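Local coordinates for phage tail sheath protein (Desulfitobacterium hafniense, PDB 3HXL) that probably forms part of the contractile sheath around the tail tube of a myovirus-type phage or prophage, at residues V249-V254 with V292-R297; A204-D209 with Q265-V270. All blocks are in the same frame, centred on the assembly; numbering follows the deposited sequence.

Overall arrangement
The chain reaches 204-209 first, just after strand 202-204 and ahead of helix 210-227. It then runs through strand 232-236 to 249-254, next to 265-270 on helix 263-276, and last to 292-297. Contact 2 closes a loop of 55 residues and contact 1 one of 37. The two loops cross, because their segments alternate along the chain. Contact 1 pairs strand 246-255 with the short strand 294-295 in the mixed sheet. Contact 2 sets helix 263-276 against the end of strand 202-204 in that sheet. The contacts also meet directly: V249 CG2 lies 3.7 Å from V270 CG2, and A266 packs on V249.

Contact 1 (V249-V254 with V292-R297); sequences VKNGVV and VDVAPR
Antiparallel strand pairing joins G252, V253 and V254 to A295, V294 and D293 in the mixed sheet of the subtilisin-like region. Strand 246-255 is the longer partner; 294-295 is a short one. G252 and A295 form a hydrogen-bonded pair, with G252 N 2.8 Å from A295 O and A295 N 2.9 Å from G252 O. V253 and V294 are the next, non-hydrogen-bonded pair, and their CA atoms are 4.0 Å apart. Both side chains turn to the face covered by F314 and A321. V254 and D293 form the next hydrogen-bonded pair, V254 N to D293 O. On the other face their side chains lie side by side, and V254 CG2 also reaches A295 CB at 4.1 Å.

N251 extends the pairing past the strand. Its CG sits between the backbone N and the carbonyl carbon, chi1 62°, with CB against P296 CD. ND2 gives a nearly straight bond to P296 O, 3.0 Å, with the acceptor in the amide plane. OD1 accepts from F314 N, so both ends of the amide are held and its rotation is fixed.

D293 directs its carboxylate away from V254. OD1 takes V294 N on its anti side, tilted well out of the carboxylate plane, and R297 NE through its syn lone pair. R297 NH2 meets the same oxygen from above that plane, at 2.9 Å. The guanidinium thus grips one oxygen side-on. The salt bridge ties D293 to R297, across a segment that includes the cis A295-P296 peptide.

At the other end V254 O accepts from V292 N at 2.7 Å, and only weakly from D293 N. V292 and D293 together face V254, which makes this a classic beta bulge where the chain turns a corner.

Contact 2 (A204-D209 with Q265-V270); sequences ALPSTD and QATAWV
T267 OG1 hydrogen-bonds to A264 O, one turn back in helix 263-276, while it lies against P206. It is 3.4 Å from P206 CA and 3.7 Å from P206 CB. The hydroxyl sits between the backbone N and the carbonyl carbon, chi1 64°, which aims it back at A264 O beside P206. CG2 branches beside the backbone N and approaches L205 O at 3.9 Å. The P206 and T267 side chains cross at about a right angle.

A204 packs further along the helix. Its CB rests 3.5 Å from T267 O and 4.0 Å from A268 CA. Oxygens (T267 O, T267 OG1, L205 O) lie in the interface, but none is hydrogen-bonded across it. The segments are joined by close packing instead.

The loop has its own polar order. P206 is the centre of an inverse gamma turn, with a weak bond from S207 N to L205 O. S207 OG then accepts from D209 N at 3.2 Å in an ST turn. D209 is the N-cap of helix 210-227, and its OD1 accepts from L212 N. These turns lead the chain from strand 202-204 directly into that helix.

The L205 side chain leaves in the direction away from 265-270 and touches L212 and F216. Strand 35-40 adds M38, which touches both P206 and A268, while V234 of strand 232-236 lies against T267 and V270. The end of strand 202-204 is thus packed by helix 263-276 through A204 and by helix 210-227 through L205, an alpha/beta arrangement consistent with the subtilisin-like domain of tail sheath proteins.

Contact 1 (V249-V254 with V292-R297)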
loop_
_atom_site.group_PDB
_atom_site.type_symbol
_atom_site.label_atom_id
_atom_site.label_comp_id
_atom_site.label_asym_id
_atom_site.label_seq_id
_atom_site.Cartn_x
_atom_site.Cartn_y
_atom_site.Cartn_z
ATOM N N VAL A 249 2.218 -4.795 14.548
ATOM C CA VAL A 249 1.570 -6.108 14.585
ATOM C C VAL A 249 2.441 -7.067 15.397
ATOM O O VAL A 249 3.612 -7.271 15.073
ATOM C CB VAL A 249 1.393 -6.673 13.160
ATOM C CG1 VAL A 249 0.628 -7.988 13.208
ATOM C CG2 VAL A 249 0.672 -5.656 12.286
ATOM N N LYS A 250 1.864 -7.656 16.443
ATOM C CA LYS A 250 2.593 -8.565 17.330
ATOM C C LYS A 250 2.644 -10.018 16.872
ATOM O O LYS A 250 3.711 -10.651 16.890
ATOM C CB LYS A 250 1.990 -8.513 18.742
ATOM C CG LYS A 250 2.814 -9.237 19.817
ATOM C CD LYS A 250 2.140 -9.157 21.183
ATOM C CE LYS A 250 3.011 -9.761 22.291
ATOM N NZ LYS A 250 4.296 -9.011 22.472
ATOM N N ASN A 251 1.492 -10.555 16.476
ATOM C CA ASN A 251 1.432 -11.940 16.037
ATOM C C ASN A 251 0.876 -12.115 14.627
ATOM O O ASN A 251 0.502 -11.146 13.960
ATOM C CB ASN A 251 0.636 -12.797 17.049
ATOM C CG ASN A 251 -0.816 -12.357 17.205
ATOM O OD1 ASN A 251 -1.193 -11.259 16.809
ATOM N ND2 ASN A 251 -1.628 -13.216 17.811
ATOM N N GLY A 252 0.850 -13.363 14.180
ATOM C CA GLY A 252 0.351 -13.673 12.856
ATOM C C GLY A 252 -0.917 -14.490 12.946
ATOM O O GLY A 252 -1.552 -14.570 14.003
ATOM N N VAL A 253 -1.274 -15.125 11.841
ATOM C CA VAL A 253 -2.488 -15.915 11.810
ATOM C C VAL A 253 -2.315 -17.213 11.049
ATOM O O VAL A 253 -1.288 -17.447 10.409
ATOM C CB VAL A 253 -3.626 -15.116 11.152
ATOM C CG1 VAL A 253 -3.909 -13.852 11.957
ATOM C CG2 VAL A 253 -3.237 -14.745 9.726
ATOM N N VAL A 254 -3.330 -18.065 11.143
ATOM C CA VAL A 254 -3.333 -19.331 10.436
ATOM C C VAL A 254 -4.517 -19.255 9.491
ATOM O O VAL A 254 -5.648 -19.013 9.920
ATOM C CB VAL A 254 -3.509 -20.519 11.397
ATOM C CG1 VAL A 254 -3.462 -21.820 10.618
ATOM C CG2 VAL A 254 -2.400 -20.496 12.456
ATOM N N VAL A 292 -8.300 -18.634 10.443
ATOM C CA VAL A 292 -9.097 -19.441 11.353
ATOM C C VAL A 292 -8.479 -19.597 12.739
ATOM O O VAL A 292 -9.085 -20.188 13.633
ATOM C CB VAL A 292 -9.385 -20.838 10.748
ATOM C CG1 VAL A 292 -10.130 -20.669 9.425
ATOM C CG2 VAL A 292 -8.080 -21.607 10.522
ATOM N N ASP A 293 -7.284 -19.053 12.928
ATOM C CA ASP A 293 -6.614 -19.142 14.220
ATOM C C ASP A 293 -5.511 -18.082 14.219
ATOM O O ASP A 293 -5.278 -17.431 13.202
ATOM C CB ASP A 293 -6.010 -20.549 14.385
ATOM C CG ASP A 293 -5.800 -20.941 15.846
ATOM O OD1 ASP A 293 -5.863 -20.061 16.727
ATOM O OD2 ASP A 293 -5.558 -22.141 16.110
ATOM N N VAL A 294 -4.840 -17.899 15.350
ATOM C CA VAL A 294 -3.761 -16.919 15.423
ATOM C C VAL A 294 -2.487 -17.645 15.850
ATOM O O VAL A 294 -2.554 -18.736 16.415
ATOM C CB VAL A 294 -4.098 -15.777 16.429
ATOM C CG1 VAL A 294 -5.466 -15.191 16.096
ATOM C CG2 VAL A 294 -4.083 -16.294 17.863
ATOM N N ALA A 295 -1.331 -17.050 15.565
ATOM C CA ALA A 295 -0.060 -17.666 15.926
ATOM C C ALA A 295 1.007 -16.617 16.207
ATOM O O ALA A 295 1.423 -15.883 15.316
ATOM C CB ALA A 295 0.400 -18.607 14.819
ATOM N N PRO A 296 1.493 -16.561 17.455
ATOM C CA PRO A 296 1.034 -17.423 18.549
ATOM C C PRO A 296 -0.195 -16.903 19.277
ATOM O O PRO A 296 -0.699 -15.814 18.985
ATOM C CB PRO A 296 2.250 -17.469 19.462
ATOM C CG PRO A 296 2.783 -16.076 19.339
ATOM C CD PRO A 296 2.705 -15.819 17.845
ATOM N N ARG A 297 -0.679 -17.703 20.221
ATOM C CA ARG A 297 -1.825 -17.335 21.038
ATOM C C ARG A 297 -1.269 -16.781 22.342
ATOM O O ARG A 297 -0.145 -17.104 22.723
ATOM C CB ARG A 297 -2.702 -18.550 21.328
ATOM C CG ARG A 297 -3.494 -19.050 20.135
ATOM C CD ARG A 297 -4.462 -20.129 20.576
ATOM N NE ARG A 297 -5.449 -20.436 19.549
ATOM C CZ ARG A 297 -6.470 -21.266 19.729
ATOM N NH1 ARG A 297 -6.630 -21.871 20.900
ATOM N NH2 ARG A 297 -7.333 -21.487 18.746
#

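Contact 2 (A204-D209 with Q265-V270)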
loop_
_atom_site.group_PDB
_atom_site.type_symbol
_atom_site.label_atom_id
_atom_site.label_comp_id
_atom_site.label_asym_id
_atom_site.label_seq_id
_atom_site.Cartn_x
_atom_site.Cartn_y
_atom_site.Cartn_z
ATOM N N ALA A 204 3.169 -0.921 4.374
ATOM C CA ALA A 204 3.429 -2.132 5.131
ATOM C C ALA A 204 4.905 -2.454 4.983
ATOM O O ALA A 204 5.466 -2.331 3.891
ATOM C CB ALA A 204 2.590 -3.299 4.599
ATOM N N LEU A 205 5.545 -2.832 6.085
ATOM C CA LEU A 205 6.951 -3.229 6.045
ATOM C C LEU A 205 6.985 -4.669 6.556
ATOM O O LEU A 205 7.037 -4.906 7.756
ATOM C CB LEU A 205 7.821 -2.326 6.938
ATOM C CG LEU A 205 9.292 -2.753 7.052
ATOM C CD1 LEU A 205 9.913 -2.869 5.657
ATOM C CD2 LEU A 205 10.063 -1.747 7.891
ATOM N N PRO A 206 6.915 -5.650 5.643
ATOM C CA PRO A 206 6.937 -7.072 6.003
ATOM C C PRO A 206 8.374 -7.547 6.211
ATOM O O PRO A 206 8.850 -8.457 5.531
ATOM C CB PRO A 206 6.275 -7.727 4.795
ATOM C CG PRO A 206 6.804 -6.904 3.670
ATOM C CD PRO A 206 6.635 -5.482 4.204
ATOM N N SER A 207 9.042 -6.923 7.176
ATOM C CA SER A 207 10.436 -7.208 7.488
ATOM C C SER A 207 10.676 -7.190 8.997
ATOM O O SER A 207 10.046 -6.424 9.721
ATOM C CB SER A 207 11.309 -6.148 6.812
ATOM O OG SER A 207 12.663 -6.245 7.215
ATOM N N THR A 208 11.583 -8.036 9.475
ATOM C CA THR A 208 11.888 -8.076 10.899
ATOM C C THR A 208 13.096 -7.198 11.223
ATOM O O THR A 208 13.523 -7.125 12.376
ATOM C CB THR A 208 12.204 -9.504 11.368
ATOM O OG1 THR A 208 13.336 -10.002 10.646
ATOM C CG2 THR A 208 11.010 -10.420 11.132
ATOM N N ASP A 209 13.641 -6.538 10.206
ATOM C CA ASP A 209 14.818 -5.679 10.369
ATOM C C ASP A 209 14.561 -4.472 11.282
ATOM O O ASP A 209 13.885 -3.521 10.889
ATOM C CB ASP A 209 15.292 -5.196 8.996
ATOM C CG ASP A 209 16.686 -4.592 9.039
ATOM O OD1 ASP A 209 16.934 -3.727 9.906
ATOM O OD2 ASP A 209 17.528 -4.978 8.202
ATOM N N GLN A 265 4.578 -10.934 7.934
ATOM C CA GLN A 265 3.725 -11.138 6.770
ATOM C C GLN A 265 2.342 -10.534 6.989
ATOM O O GLN A 265 1.687 -10.080 6.038
ATOM C CB GLN A 265 3.565 -12.625 6.474
ATOM C CG GLN A 265 4.832 -13.334 6.022
ATOM C CD GLN A 265 4.586 -14.808 5.814
ATOM O OE1 GLN A 265 4.231 -15.514 6.753
ATOM N NE2 GLN A 265 4.760 -15.283 4.578
ATOM N N ALA A 266 1.893 -10.555 8.241
ATOM C CA ALA A 266 0.586 -10.024 8.607
ATOM C C ALA A 266 0.476 -8.509 8.420
ATOM O O ALA A 266 -0.627 -7.976 8.324
ATOM C CB ALA A 266 0.260 -10.405 10.054
ATOM N N THR A 267 1.611 -7.811 8.353
ATOM C CA THR A 267 1.580 -6.366 8.160
ATOM C C THR A 267 0.900 -6.014 6.839
ATOM O O THR A 267 0.310 -4.945 6.710
ATOM C CB THR A 267 3.008 -5.731 8.150
ATOM O OG1 THR A 267 3.756 -6.234 7.036
ATOM C CG2 THR A 267 3.751 -6.045 9.449
ATOM N N ALA A 268 0.984 -6.915 5.865
ATOM C CA ALA A 268 0.379 -6.684 4.551
ATOM C C ALA A 268 -1.130 -6.487 4.677
ATOM O O ALA A 268 -1.676 -5.483 4.208
ATOM C CB ALA A 268 0.677 -7.865 3.621
ATOM N N TRP A 269 -1.805 -7.451 5.299
ATOM C CA TRP A 269 -3.255 -7.347 5.482
ATOM C C TRP A 269 -3.612 -6.175 6.389
ATOM O O TRP A 269 -4.541 -5.418 6.104
ATOM C CB TRP A 269 -3.823 -8.630 6.094
ATOM C CG TRP A 269 -5.318 -8.589 6.265
ATOM C CD1 TRP A 269 -6.258 -8.959 5.346
ATOM C CD2 TRP A 269 -6.038 -8.123 7.410
ATOM N NE1 TRP A 269 -7.522 -8.758 5.848
ATOM C CE2 TRP A 269 -7.418 -8.251 7.117
ATOM C CE3 TRP A 269 -5.655 -7.622 8.663
ATOM C CZ2 TRP A 269 -8.418 -7.878 8.023
ATOM C CZ3 TRP A 269 -6.654 -7.252 9.569
ATOM C CH2 TRP A 269 -8.021 -7.390 9.242
ATOM N N VAL A 270 -2.880 -6.021 7.489
ATOM C CA VAL A 270 -3.176 -4.928 8.409
ATOM C C VAL A 270 -3.101 -3.569 7.713
ATOM O O VAL A 270 -3.954 -2.704 7.935
ATOM C CB VAL A 270 -2.231 -4.939 9.633
ATOM C CG1 VAL A 270 -2.539 -3.755 10.548
ATOM C CG2 VAL A 270 -2.407 -6.235 10.397
#